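Local coordinates for protein assemblin (Human herpesvirus 3, PDB 1VZV) that probably cleaves the assembly (scaffolding) protein inside the herpesvirus procapsid as a dimeric serine protease, a step by which the capsid matures, at residues A[4-9]-A[154-159]; A[10-15]-A[59-64]; A[17-22]-A[136-141]; A[75-80]-A[96-101]. All blocks are in the same frame, centred on the assembly; numbering follows the deposited sequence.

Interaction 1: residues A[4-9]-A[154-159]; sequences YVAGYL and EPFRVL
With chi1 at -66°, the ring of Phe156 sits anti to its own carbonyl carbon and points at strand 3-8 of the mixed β-sheet of the assemblin (S21) fold; a similar torsion in Tyr8 (-65°) carries its hydroxyl toward Val158. Strand 3-8 is an inner member of that sheet, flanked by strands 61-67 and 144-146, and residues 154-159 link helix 149-152 to helix 161-173. The backbones do not meet: CA of Gly7 and CA of Phe156 are 8.3 Å apart, a gap that the Phe156 ring spans. Its CZ lies 3.2 Å from Ala6 O, which is at the ring edge and near its plane, and 3.8 Å from Gly7 CA, where no side chain intervenes. Ala6 CB adds an apolar contact, 4.2 Å from CE2 of Phe156. The rings of Tyr8 and Phe156 merely brush, CE2 of the first being 4.5 Å from CD1 of the second; Phe62 on the next strand meets both edge-to-face and completes a buried aromatic cluster. The Tyr8 hydroxyl is hydrogen-bonded to Asp57 OD2, and Val158 CG2 approaches the same OH at 3.4 Å.

Interaction 2: residues A[10-15]-A[59-64]; sequences ALYSKD and RGPFFL
Tyr12 lays its ring flat over Gly60 in a CH-pi contact: Gly60 CA is 3.6 Å from the ring centroid and only 10° off the ring normal. Directly beside it, Tyr12 N donates to Arg59 O at 3.1 Å with an N-H...O angle of 162°, a nearly straight bond that fixes the root of the side chain. Beyond the antiparallel pair of strands 3-8 and 61-67, with its Leu9-Pro61 backbone bond, the loop thus returns to the other chain with its register shifted by one residue. The extended backbone of Gly60 calls for glycine, since a CB here would run into the carbonyl O of Arg59 and into Ala10 O; Leu11 CA comes within 4.8 Å of Gly60 CA. Pro61 flanks the same ring, with its CD 3.8 Å from Tyr12 CE1, and CD also faces Ala10 O; Gly60 CA makes a CA-H...O contact with that carbonyl. In the next shell, Val26 on helix 23-29 packs against both Tyr12 and Pro61. On the other flank the Arg59 chain, bent at chi3 (64°), brings its guanidinium edge-on to Leu11 CD1, the two side chains crossing obliquely. Its NH2 forms a salt bridge with Glu215 on helix 205-216, so the charge is met beyond the loop. The second branch of the leucine, CD2 of Leu11, lies 3.7 Å from Arg59 O.

Interaction 3: residues A[17-22]-A[136-141]; sequences GELNIT and GRRVGT
Leu19 and Arg138 mark the closest approach of two irregular loops, their CA atoms 7.1 Å apart, too far for backbone pairing, so side chains make the join. Leu19 fits between two consecutive arginines. Its CB lies in the plane of the Arg138 guanidinium, at the edge, 3.5 Å from NE, while its isobutyl group crosses Arg137 at about a right angle and sets CG over one face of that guanidinium. CD2 of Leu19 lies 3.7 Å from Arg137 NH2. The Arg138 chain is extended from CG to NE, which carries its flat end across the gap to Ile21; there CG1 of Ile21 sits over one face, offset toward the rim and 3.5 Å from NH1 of Arg138. Leu19 O also comes close to this group, but the angles are poor and the spacing doubtful, so no bond is assigned. Within the loop, Thr141 OG1 donates to Arg138 O at 2.9 Å, from above the carbonyl plane, and so ties the turn at the root of the arginine. Arg138 NE has a long, weak ion pair with Asp15. The Arg137 side chain comes within about 4 Å of that of Ser110, a member of the catalytic triad, and about 6 Å of His42; this placement is consistent with the arginine pair that helps form the oxyanion hole in related herpesvirus proteases. The contact thus joins the approach to helix 23-29 with the link between strands 129-133 and 144-146, next to strand 108-112, on which Arg137 touches Ser110 and Arg138 touches Leu111.

Interaction 4: residues A[75-80]-A[96-101]; sequences VLFEAA and ERALYL
Phe77 projects from one helix as the main bump of this contact and lies against the side of the other, where the backbone at Arg97 and Ala98 forms the receiving surface. The axes of segments 75-79 and 96-101 cross at 80° with a closest approach of 10.1 Å, so only a short patch of each helix can engage. CZ of Phe77 reaches 3.7 Å from Ala98 N and 4.2 Å from Ala98 CB; the small methyl lets the ring come close to the helix backbone. Arg97 borders this hollow with its CB, 3.8 Å from Phe77 CE1. With CG anti to the carbonyl carbon (chi1 -69°), the rest of the arginine leads away from the ring, its side chain crossing that of Phe77 at about a right angle. In return, Leu101 is the bump from the second helix, entering the hollow bounded by Leu76, Phe77 and Ala80. Its CB meets Leu76 CG at 4.2 Å as the two leucines slide past each other in opposite directions, and CD1 lies 4.4 Å from Ala80 CB; the approach of CD2 to the Phe77 ring edge is less certain. Phe84 and Phe85 also pack on Leu101 from the intervening loop. Leu76 and Leu101 also pack against Val197 and Met200 of the second subunit, beside a salt bridge from Glu78 to Lys190 of that subunit. The two segments themselves meet by hydrocarbon side chains and by a ring laid on helix backbone, with no polar bond assigned between them; shape therefore largely sets their fit.

Overall arrangement
Interactions 1 and 2 share the neighbouring strands 3-8 and 61-67 and meet through the bonds Gly7 O to Phe63 N and Leu9 N to Pro61 O; both are buried, the first a phenylalanine ring set against strand backbone, the second combining a backbone bond with a ring over glycine. Interaction 3, partly buried and rich in arginine, lies about 8 Å from interaction 2 centre to centre, and Ser13 O to Asn20 ND2 joins them; it is the contact nearest the catalytic serine. Interaction 4 stands apart, its centre about 29 Å from those of interactions 2 and 3 and on the opposite side of the chain's centre: a partly buried helix pair, built of apolar side chains and a ring on helix backbone, turned toward the second subunit.

Interaction 1: residues A[4-9]-A[154-159]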
loop_
_atom_site.group_PDB
_atom_site.type_symbol
_atom_site.label_atom_id
_atom_site.label_comp_id
_atom_site.label_asym_id
_atom_site.label_seq_id
_atom_site.Cartn_x
_atom_site.Cartn_y
_atom_site.Cartn_z
ATOM N N TYR A 4 19.376 4.738 10.898
ATOM C CA TYR A 4 20.477 4.053 10.281
ATOM C C TYR A 4 19.839 2.798 9.798
ATOM O O TYR A 4 18.982 2.236 10.480
ATOM C CB TYR A 4 21.552 3.747 11.303
ATOM C CG TYR A 4 22.208 4.997 11.760
ATOM C CD1 TYR A 4 21.610 5.796 12.728
ATOM C CD2 TYR A 4 23.351 5.467 11.122
ATOM C CE1 TYR A 4 22.112 7.028 13.034
ATOM C CE2 TYR A 4 23.868 6.714 11.427
ATOM C CZ TYR A 4 23.235 7.485 12.380
ATOM O OH TYR A 4 23.718 8.731 12.658
ATOM N N VAL A 5 20.184 2.422 8.578
ATOM C CA VAL A 5 19.670 1.220 7.951
ATOM C C VAL A 5 20.906 0.388 7.640
ATOM O O VAL A 5 21.938 0.950 7.263
ATOM C CB VAL A 5 18.987 1.564 6.627
ATOM C CG1 VAL A 5 18.232 0.380 6.103
ATOM C CG2 VAL A 5 18.082 2.736 6.799
ATOM N N ALA A 6 20.829 -0.922 7.851
ATOM C CA ALA A 6 21.948 -1.808 7.557
ATOM C C ALA A 6 21.390 -3.135 7.045
ATOM O O ALA A 6 20.336 -3.576 7.493
ATOM C CB ALA A 6 22.795 -2.020 8.788
ATOM N N GLY A 7 22.055 -3.743 6.069
ATOM C CA GLY A 7 21.594 -5.002 5.516
ATOM C C GLY A 7 22.541 -5.393 4.408
ATOM O O GLY A 7 23.505 -4.678 4.148
ATOM N N TYR A 8 22.297 -6.532 3.770
ATOM C CA TYR A 8 23.135 -7.007 2.675
ATOM C C TYR A 8 22.585 -6.533 1.356
ATOM O O TYR A 8 21.405 -6.722 1.059
ATOM C CB TYR A 8 23.135 -8.519 2.600
ATOM C CG TYR A 8 23.735 -9.254 3.757
ATOM C CD1 TYR A 8 25.089 -9.496 3.805
ATOM C CD2 TYR A 8 22.929 -9.817 4.733
ATOM C CE1 TYR A 8 25.626 -10.274 4.761
ATOM C CE2 TYR A 8 23.460 -10.598 5.697
ATOM C CZ TYR A 8 24.814 -10.829 5.704
ATOM O OH TYR A 8 25.365 -11.667 6.643
ATOM N N LEU A 9 23.450 -5.983 0.525
ATOM C CA LEU A 9 23.013 -5.517 -0.779
ATOM C C LEU A 9 22.626 -6.737 -1.608
ATOM O O LEU A 9 21.706 -6.667 -2.429
ATOM C CB LEU A 9 24.149 -4.758 -1.468
ATOM C CG LEU A 9 24.215 -3.237 -1.364
ATOM C CD1 LEU A 9 23.400 -2.755 -0.207
ATOM C CD2 LEU A 9 25.658 -2.767 -1.264
ATOM N N GLU A 154 23.204 -4.434 15.026
ATOM C CA GLU A 154 23.213 -5.318 16.167
ATOM C C GLU A 154 22.517 -6.687 16.032
ATOM O O GLU A 154 23.019 -7.676 16.592
ATOM C CB GLU A 154 22.697 -4.597 17.382
ATOM C CG GLU A 154 22.841 -5.430 18.589
ATOM C CD GLU A 154 21.815 -5.107 19.625
ATOM O OE1 GLU A 154 20.610 -5.284 19.316
ATOM O OE2 GLU A 154 22.215 -4.692 20.743
ATOM N N PRO A 155 21.350 -6.765 15.323
ATOM C CA PRO A 155 20.560 -7.996 15.100
ATOM C C PRO A 155 20.960 -9.039 14.060
ATOM O O PRO A 155 20.287 -10.061 13.958
ATOM C CB PRO A 155 19.168 -7.455 14.784
ATOM C CG PRO A 155 19.456 -6.185 14.092
ATOM C CD PRO A 155 20.532 -5.585 14.959
ATOM N N PHE A 156 21.973 -8.774 13.241
ATOM C CA PHE A 156 22.418 -9.751 12.244
ATOM C C PHE A 156 23.256 -10.790 12.973
ATOM O O PHE A 156 24.446 -10.583 13.152
ATOM C CB PHE A 156 23.259 -9.058 11.185
ATOM C CG PHE A 156 22.485 -8.076 10.368
ATOM C CD1 PHE A 156 21.782 -8.493 9.248
ATOM C CD2 PHE A 156 22.376 -6.752 10.767
ATOM C CE1 PHE A 156 20.986 -7.624 8.558
ATOM C CE2 PHE A 156 21.575 -5.874 10.072
ATOM C CZ PHE A 156 20.878 -6.314 8.968
ATOM N N ARG A 157 22.650 -11.916 13.359
ATOM C CA ARG A 157 23.332 -12.966 14.133
ATOM C C ARG A 157 24.550 -13.651 13.557
ATOM O O ARG A 157 25.319 -14.264 14.290
ATOM C CB ARG A 157 22.339 -14.027 14.585
ATOM C CG ARG A 157 21.135 -13.493 15.391
ATOM C CD ARG A 157 20.480 -14.642 16.173
ATOM N NE ARG A 157 19.076 -14.414 16.533
ATOM C CZ ARG A 157 18.347 -15.258 17.269
ATOM N NH1 ARG A 157 18.896 -16.379 17.738
ATOM N NH2 ARG A 157 17.073 -14.986 17.547
ATOM N N VAL A 158 24.687 -13.589 12.238
ATOM C CA VAL A 158 25.825 -14.198 11.530
ATOM C C VAL A 158 27.010 -13.229 11.305
ATOM O O VAL A 158 28.175 -13.638 11.308
ATOM C CB VAL A 158 25.396 -14.802 10.145
ATOM C CG1 VAL A 158 24.457 -15.992 10.346
ATOM C CG2 VAL A 158 24.716 -13.719 9.278
ATOM N N LEU A 159 26.702 -11.951 11.112
ATOM C CA LEU A 159 27.715 -10.942 10.876
ATOM C C LEU A 159 28.742 -10.941 12.007
ATOM O O LEU A 159 28.418 -10.716 13.161
ATOM C CB LEU A 159 27.051 -9.572 10.732
ATOM C CG LEU A 159 27.978 -8.460 10.264
ATOM C CD1 LEU A 159 28.412 -8.768 8.843
ATOM C CD2 LEU A 159 27.314 -7.095 10.371
#

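Interaction 2: residues A[10-15]-A[59-64]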
loop_
_atom_site.group_PDB
_atom_site.type_symbol
_atom_site.label_atom_id
_atom_site.label_comp_id
_atom_site.label_asym_id
_atom_site.label_seq_id
_atom_site.Cartn_x
_atom_site.Cartn_y
_atom_site.Cartn_z
ATOM N N ALA A 10 23.320 -7.854 -1.369
ATOM C CA ALA A 10 23.093 -9.105 -2.105
ATOM C C ALA A 10 23.817 -10.309 -1.483
ATOM O O ALA A 10 24.906 -10.169 -0.903
ATOM C CB ALA A 10 23.563 -8.937 -3.549
ATOM N N LEU A 11 23.223 -11.493 -1.589
ATOM C CA LEU A 11 23.892 -12.661 -1.045
ATOM C C LEU A 11 24.567 -13.376 -2.195
ATOM O O LEU A 11 23.920 -13.671 -3.214
ATOM C CB LEU A 11 22.930 -13.588 -0.302
ATOM C CG LEU A 11 22.439 -13.153 1.086
ATOM C CD1 LEU A 11 21.775 -14.334 1.757
ATOM C CD2 LEU A 11 23.585 -12.666 1.932
ATOM N N TYR A 12 25.874 -13.609 -2.041
ATOM C CA TYR A 12 26.695 -14.264 -3.062
ATOM C C TYR A 12 26.047 -15.538 -3.566
ATOM O O TYR A 12 25.778 -16.483 -2.783
ATOM C CB TYR A 12 28.115 -14.538 -2.559
ATOM C CG TYR A 12 28.970 -13.289 -2.344
ATOM C CD1 TYR A 12 28.768 -12.120 -3.078
ATOM C CD2 TYR A 12 29.991 -13.286 -1.399
ATOM C CE1 TYR A 12 29.573 -10.995 -2.863
ATOM C CE2 TYR A 12 30.786 -12.169 -1.186
ATOM C CZ TYR A 12 30.574 -11.039 -1.911
ATOM O OH TYR A 12 31.364 -9.961 -1.643
ATOM N N SER A 13 25.706 -15.482 -4.863
ATOM C CA SER A 13 25.053 -16.582 -5.557
ATOM C C SER A 13 23.532 -16.619 -5.432
ATOM O O SER A 13 22.806 -16.440 -6.413
ATOM N N LYS A 14 23.058 -16.814 -4.208
ATOM C CA LYS A 14 21.632 -16.914 -3.888
ATOM C C LYS A 14 20.605 -16.021 -4.647
ATOM O O LYS A 14 19.524 -16.517 -5.065
ATOM C CB LYS A 14 21.447 -16.784 -2.371
ATOM N N ASP A 15 20.925 -14.728 -4.817
ATOM C CA ASP A 15 20.038 -13.791 -5.517
ATOM C C ASP A 15 19.654 -14.241 -6.934
ATOM O O ASP A 15 18.667 -13.742 -7.476
ATOM C CB ASP A 15 20.647 -12.397 -5.563
ATOM C CG ASP A 15 21.968 -12.351 -6.318
ATOM O OD1 ASP A 15 22.511 -13.412 -6.720
ATOM O OD2 ASP A 15 22.482 -11.220 -6.489
ATOM N N ARG A 59 29.534 -13.670 3.410
ATOM C CA ARG A 59 28.236 -13.926 2.789
ATOM C C ARG A 59 27.839 -12.963 1.683
ATOM O O ARG A 59 27.043 -13.326 0.839
ATOM C CB ARG A 59 27.123 -13.927 3.846
ATOM C CG ARG A 59 27.073 -15.140 4.780
ATOM C CD ARG A 59 25.756 -15.177 5.619
ATOM N NE ARG A 59 24.546 -15.349 4.803
ATOM C CZ ARG A 59 23.407 -15.911 5.210
ATOM N NH1 ARG A 59 23.256 -16.422 6.434
ATOM N NH2 ARG A 59 22.409 -15.987 4.357
ATOM N N GLY A 60 28.317 -11.726 1.734
ATOM C CA GLY A 60 27.966 -10.754 0.705
ATOM C C GLY A 60 28.232 -9.296 1.055
ATOM O O GLY A 60 28.821 -9.019 2.082
ATOM N N PRO A 61 27.875 -8.338 0.196
ATOM C CA PRO A 61 28.132 -6.948 0.558
ATOM C C PRO A 61 27.176 -6.583 1.689
ATOM O O PRO A 61 25.975 -6.867 1.578
ATOM C CB PRO A 61 27.734 -6.188 -0.713
ATOM C CG PRO A 61 27.864 -7.182 -1.787
ATOM C CD PRO A 61 27.323 -8.419 -1.161
ATOM N N PHE A 62 27.695 -5.963 2.756
ATOM C CA PHE A 62 26.883 -5.525 3.904
ATOM C C PHE A 62 27.040 -4.014 4.011
ATOM O O PHE A 62 28.161 -3.515 4.006
ATOM C CB PHE A 62 27.351 -6.195 5.194
ATOM C CG PHE A 62 26.446 -5.949 6.361
ATOM C CD1 PHE A 62 25.324 -6.739 6.564
ATOM C CD2 PHE A 62 26.687 -4.903 7.237
ATOM C CE1 PHE A 62 24.453 -6.483 7.622
ATOM C CE2 PHE A 62 25.822 -4.644 8.292
ATOM C CZ PHE A 62 24.706 -5.431 8.483
ATOM N N PHE A 63 25.935 -3.282 4.106
ATOM C CA PHE A 63 26.019 -1.831 4.151
ATOM C C PHE A 63 25.350 -1.196 5.315
ATOM O O PHE A 63 24.502 -1.782 5.958
ATOM C CB PHE A 63 25.425 -1.207 2.885
ATOM C CG PHE A 63 23.929 -0.884 2.971
ATOM C CD1 PHE A 63 22.972 -1.892 3.044
ATOM C CD2 PHE A 63 23.489 0.426 2.917
ATOM C CE1 PHE A 63 21.623 -1.595 3.054
ATOM C CE2 PHE A 63 22.143 0.717 2.928
ATOM C CZ PHE A 63 21.213 -0.291 2.996
ATOM N N LEU A 64 25.675 0.065 5.507
ATOM C CA LEU A 64 25.104 0.864 6.572
ATOM C C LEU A 64 24.805 2.201 5.895
ATOM O O LEU A 64 25.538 2.637 5.007
ATOM C CB LEU A 64 26.116 1.005 7.719
ATOM C CG LEU A 64 25.741 1.787 8.981
ATOM C CD1 LEU A 64 24.451 1.284 9.569
ATOM C CD2 LEU A 64 26.852 1.632 9.987
#

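Interaction 3: residues A[17-22]-A[136-141]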
loop_
_atom_site.group_PDB
_atom_site.type_symbol
_atom_site.label_atom_id
_atom_site.label_comp_id
_atom_site.label_asym_id
_atom_site.label_seq_id
_atom_site.Cartn_x
_atom_site.Cartn_y
_atom_site.Cartn_z
ATOM N N GLY A 17 20.688 -15.550 -11.223
ATOM C CA GLY A 17 21.232 -14.957 -12.441
ATOM C C GLY A 17 21.036 -13.456 -12.640
ATOM O O GLY A 17 20.178 -12.841 -11.984
ATOM N N GLU A 18 21.803 -12.887 -13.580
ATOM C CA GLU A 18 21.787 -11.447 -13.878
ATOM C C GLU A 18 22.026 -10.640 -12.600
ATOM O O GLU A 18 23.130 -10.141 -12.367
ATOM C CB GLU A 18 20.472 -11.015 -14.534
ATOM C CG GLU A 18 20.358 -11.358 -16.021
ATOM C CD GLU A 18 19.422 -12.535 -16.300
ATOM O OE1 GLU A 18 19.748 -13.683 -15.854
ATOM O OE2 GLU A 18 18.376 -12.297 -16.977
ATOM N N LEU A 19 20.987 -10.563 -11.767
ATOM C CA LEU A 19 21.017 -9.882 -10.482
ATOM C C LEU A 19 22.255 -10.285 -9.709
ATOM O O LEU A 19 22.733 -9.523 -8.866
ATOM C CB LEU A 19 19.823 -10.311 -9.638
ATOM C CG LEU A 19 18.414 -9.874 -10.023
ATOM C CD1 LEU A 19 18.364 -8.367 -10.017
ATOM C CD2 LEU A 19 18.000 -10.439 -11.376
ATOM N N ASN A 20 22.719 -11.517 -9.943
ATOM C CA ASN A 20 23.879 -12.065 -9.254
ATOM C C ASN A 20 25.075 -11.137 -9.097
ATOM O O ASN A 20 25.544 -10.536 -10.058
ATOM C CB ASN A 20 24.321 -13.398 -9.869
ATOM C CG ASN A 20 24.279 -14.553 -8.845
ATOM O OD1 ASN A 20 24.977 -14.520 -7.815
ATOM N ND2 ASN A 20 23.450 -15.568 -9.116
ATOM N N ILE A 21 25.527 -10.996 -7.853
ATOM C CA ILE A 21 26.681 -10.170 -7.503
ATOM C C ILE A 21 27.801 -11.129 -7.050
ATOM O O ILE A 21 27.537 -12.173 -6.435
ATOM C CB ILE A 21 26.297 -9.151 -6.397
ATOM C CG1 ILE A 21 25.348 -8.096 -6.980
ATOM C CG2 ILE A 21 27.532 -8.490 -5.832
ATOM C CD1 ILE A 21 25.816 -7.549 -8.330
ATOM N N THR A 22 29.045 -10.818 -7.383
ATOM C CA THR A 22 30.126 -11.722 -7.023
ATOM C C THR A 22 31.360 -10.937 -6.605
ATOM O O THR A 22 31.489 -9.744 -6.954
ATOM C CB THR A 22 30.491 -12.621 -8.219
ATOM O OG1 THR A 22 31.241 -11.850 -9.173
ATOM C CG2 THR A 22 29.211 -13.184 -8.907
ATOM N N GLY A 136 12.690 -6.747 -2.449
ATOM C CA GLY A 136 13.565 -6.609 -3.591
ATOM C C GLY A 136 13.704 -7.861 -4.425
ATOM O O GLY A 136 13.302 -8.957 -4.039
ATOM N N ARG A 137 14.301 -7.678 -5.588
ATOM C CA ARG A 137 14.551 -8.760 -6.527
ATOM C C ARG A 137 15.505 -9.807 -5.917
ATOM O O ARG A 137 15.423 -10.993 -6.271
ATOM C CB ARG A 137 15.223 -8.180 -7.765
ATOM C CG ARG A 137 15.005 -6.676 -7.952
ATOM C CD ARG A 137 13.856 -6.419 -8.919
ATOM N NE ARG A 137 14.057 -7.202 -10.134
ATOM C CZ ARG A 137 15.168 -7.173 -10.871
ATOM N NH1 ARG A 137 16.171 -6.337 -10.575
ATOM N NH2 ARG A 137 15.251 -7.955 -11.939
ATOM N N ARG A 138 16.420 -9.364 -5.035
ATOM C CA ARG A 138 17.418 -10.240 -4.399
ATOM C C ARG A 138 17.002 -10.984 -3.139
ATOM O O ARG A 138 16.120 -10.545 -2.413
ATOM C CB ARG A 138 18.736 -9.495 -4.225
ATOM C CG ARG A 138 19.395 -9.321 -5.580
ATOM C CD ARG A 138 20.575 -8.349 -5.667
ATOM N NE ARG A 138 20.910 -8.172 -7.085
ATOM C CZ ARG A 138 21.717 -7.247 -7.587
ATOM N NH1 ARG A 138 22.343 -6.372 -6.805
ATOM N NH2 ARG A 138 21.897 -7.220 -8.898
ATOM N N VAL A 139 17.710 -12.064 -2.834
ATOM C CA VAL A 139 17.346 -12.935 -1.716
ATOM C C VAL A 139 17.581 -12.644 -0.219
ATOM O O VAL A 139 16.980 -13.321 0.621
ATOM C CB VAL A 139 17.768 -14.407 -2.017
ATOM C CG1 VAL A 139 17.286 -14.813 -3.405
ATOM C CG2 VAL A 139 19.277 -14.573 -1.888
ATOM N N GLY A 140 18.468 -11.731 0.149
ATOM C CA GLY A 140 18.648 -11.469 1.576
ATOM C C GLY A 140 18.463 -9.982 1.837
ATOM O O GLY A 140 18.883 -9.470 2.890
ATOM N N THR A 141 17.790 -9.318 0.882
ATOM C CA THR A 141 17.571 -7.873 0.880
ATOM C C THR A 141 16.627 -7.270 1.896
ATOM O O THR A 141 16.127 -6.176 1.677
ATOM C CB THR A 141 17.177 -7.329 -0.531
ATOM O OG1 THR A 141 16.004 -7.994 -1.024
ATOM C CG2 THR A 141 18.302 -7.482 -1.523
#

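Interaction 4: residues A[75-80]-A[96-101]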
loop_
_atom_site.group_PDB
_atom_site.type_symbol
_atom_site.label_atom_id
_atom_site.label_comp_id
_atom_site.label_asym_id
_atom_site.label_seq_id
_atom_site.Cartn_x
_atom_site.Cartn_y
_atom_site.Cartn_z
ATOM N N VAL A 75 5.206 13.040 6.442
ATOM C CA VAL A 75 4.135 12.549 5.542
ATOM C C VAL A 75 3.498 11.210 5.959
ATOM O O VAL A 75 2.290 10.994 5.777
ATOM C CB VAL A 75 4.559 12.529 3.993
ATOM C CG1 VAL A 75 5.804 13.357 3.749
ATOM C CG2 VAL A 75 4.707 11.103 3.444
ATOM N N LEU A 76 4.333 10.339 6.520
ATOM C CA LEU A 76 3.956 9.025 7.004
ATOM C C LEU A 76 3.109 9.230 8.258
ATOM O O LEU A 76 1.997 8.745 8.357
ATOM C CB LEU A 76 5.238 8.248 7.314
ATOM C CG LEU A 76 5.499 6.877 6.689
ATOM C CD1 LEU A 76 4.853 6.769 5.355
ATOM C CD2 LEU A 76 6.989 6.633 6.569
ATOM N N PHE A 77 3.628 9.998 9.203
ATOM C CA PHE A 77 2.912 10.295 10.436
ATOM C C PHE A 77 1.499 10.808 10.126
ATOM O O PHE A 77 0.524 10.501 10.820
ATOM C CB PHE A 77 3.674 11.359 11.213
ATOM C CG PHE A 77 4.626 10.814 12.226
ATOM C CD1 PHE A 77 4.546 9.493 12.643
ATOM C CD2 PHE A 77 5.578 11.643 12.804
ATOM C CE1 PHE A 77 5.401 9.007 13.622
ATOM C CE2 PHE A 77 6.429 11.172 13.777
ATOM C CZ PHE A 77 6.345 9.851 14.192
ATOM N N GLU A 78 1.421 11.652 9.111
ATOM C CA GLU A 78 0.170 12.201 8.680
ATOM C C GLU A 78 -0.681 11.056 8.181
ATOM O O GLU A 78 -1.808 10.929 8.609
ATOM C CB GLU A 78 0.424 13.181 7.563
ATOM C CG GLU A 78 -0.769 13.976 7.116
ATOM C CD GLU A 78 -0.394 15.015 6.047
ATOM O OE1 GLU A 78 0.407 14.675 5.122
ATOM O OE2 GLU A 78 -0.895 16.168 6.144
ATOM N N ALA A 79 -0.129 10.188 7.324
ATOM C CA ALA A 79 -0.869 9.034 6.737
ATOM C C ALA A 79 -1.483 8.032 7.732
ATOM O O ALA A 79 -2.579 7.492 7.491
ATOM C CB ALA A 79 0.015 8.271 5.711
ATOM N N ALA A 80 -0.756 7.754 8.816
ATOM C CA ALA A 80 -1.215 6.827 9.834
ATOM C C ALA A 80 -2.512 7.358 10.452
ATOM O O ALA A 80 -2.670 8.561 10.649
ATOM C CB ALA A 80 -0.159 6.668 10.872
ATOM N N GLU A 96 10.709 6.806 17.607
ATOM C CA GLU A 96 10.734 5.357 17.440
ATOM C C GLU A 96 9.437 5.014 16.730
ATOM O O GLU A 96 9.239 3.898 16.269
ATOM C CB GLU A 96 10.781 4.688 18.806
ATOM C CG GLU A 96 11.896 5.241 19.663
ATOM C CD GLU A 96 11.900 4.674 21.047
ATOM O OE1 GLU A 96 10.805 4.583 21.645
ATOM O OE2 GLU A 96 13.002 4.327 21.530
ATOM N N ARG A 97 8.534 5.985 16.710
ATOM C CA ARG A 97 7.281 5.849 16.033
ATOM C C ARG A 97 7.512 6.103 14.544
ATOM O O ARG A 97 6.790 5.572 13.707
ATOM C CB ARG A 97 6.269 6.811 16.623
ATOM C CG ARG A 97 5.888 6.417 18.030
ATOM C CD ARG A 97 4.487 6.848 18.382
ATOM N NE ARG A 97 4.485 8.105 19.107
ATOM C CZ ARG A 97 4.022 8.245 20.348
ATOM N NH1 ARG A 97 3.491 7.194 20.975
ATOM N NH2 ARG A 97 4.067 9.440 20.956
ATOM N N ALA A 98 8.543 6.873 14.203
ATOM C CA ALA A 98 8.859 7.139 12.801
ATOM C C ALA A 98 9.436 5.850 12.351
ATOM O O ALA A 98 8.978 5.259 11.398
ATOM C CB ALA A 98 9.921 8.218 12.668
ATOM N N LEU A 99 10.416 5.398 13.114
ATOM C CA LEU A 99 11.113 4.159 12.844
ATOM C C LEU A 99 10.182 2.973 12.683
ATOM O O LEU A 99 10.429 2.121 11.860
ATOM C CB LEU A 99 12.121 3.886 13.954
ATOM C CG LEU A 99 13.207 2.841 13.726
ATOM C CD1 LEU A 99 14.055 3.213 12.550
ATOM C CD2 LEU A 99 14.056 2.790 14.947
ATOM N N TYR A 100 9.117 2.909 13.471
ATOM C CA TYR A 100 8.145 1.810 13.393
ATOM C C TYR A 100 7.386 1.801 12.078
ATOM O O TYR A 100 7.045 0.732 11.574
ATOM C CB TYR A 100 7.129 1.883 14.546
ATOM C CG TYR A 100 6.072 0.820 14.460
ATOM C CD1 TYR A 100 4.928 1.015 13.704
ATOM C CD2 TYR A 100 6.245 -0.401 15.085
ATOM C CE1 TYR A 100 3.983 0.019 13.567
ATOM C CE2 TYR A 100 5.307 -1.411 14.959
ATOM C CZ TYR A 100 4.175 -1.194 14.195
ATOM O OH TYR A 100 3.233 -2.192 14.058
ATOM N N LEU A 101 7.032 3.000 11.602
ATOM C CA LEU A 101 6.310 3.213 10.344
ATOM C C LEU A 101 7.176 2.891 9.122
ATOM O O LEU A 101 6.754 2.162 8.231
ATOM C CB LEU A 101 5.858 4.673 10.239
ATOM C CG LEU A 101 4.480 5.173 10.659
ATOM C CD1 LEU A 101 3.429 4.162 10.272
ATOM C CD2 LEU A 101 4.433 5.433 12.111
#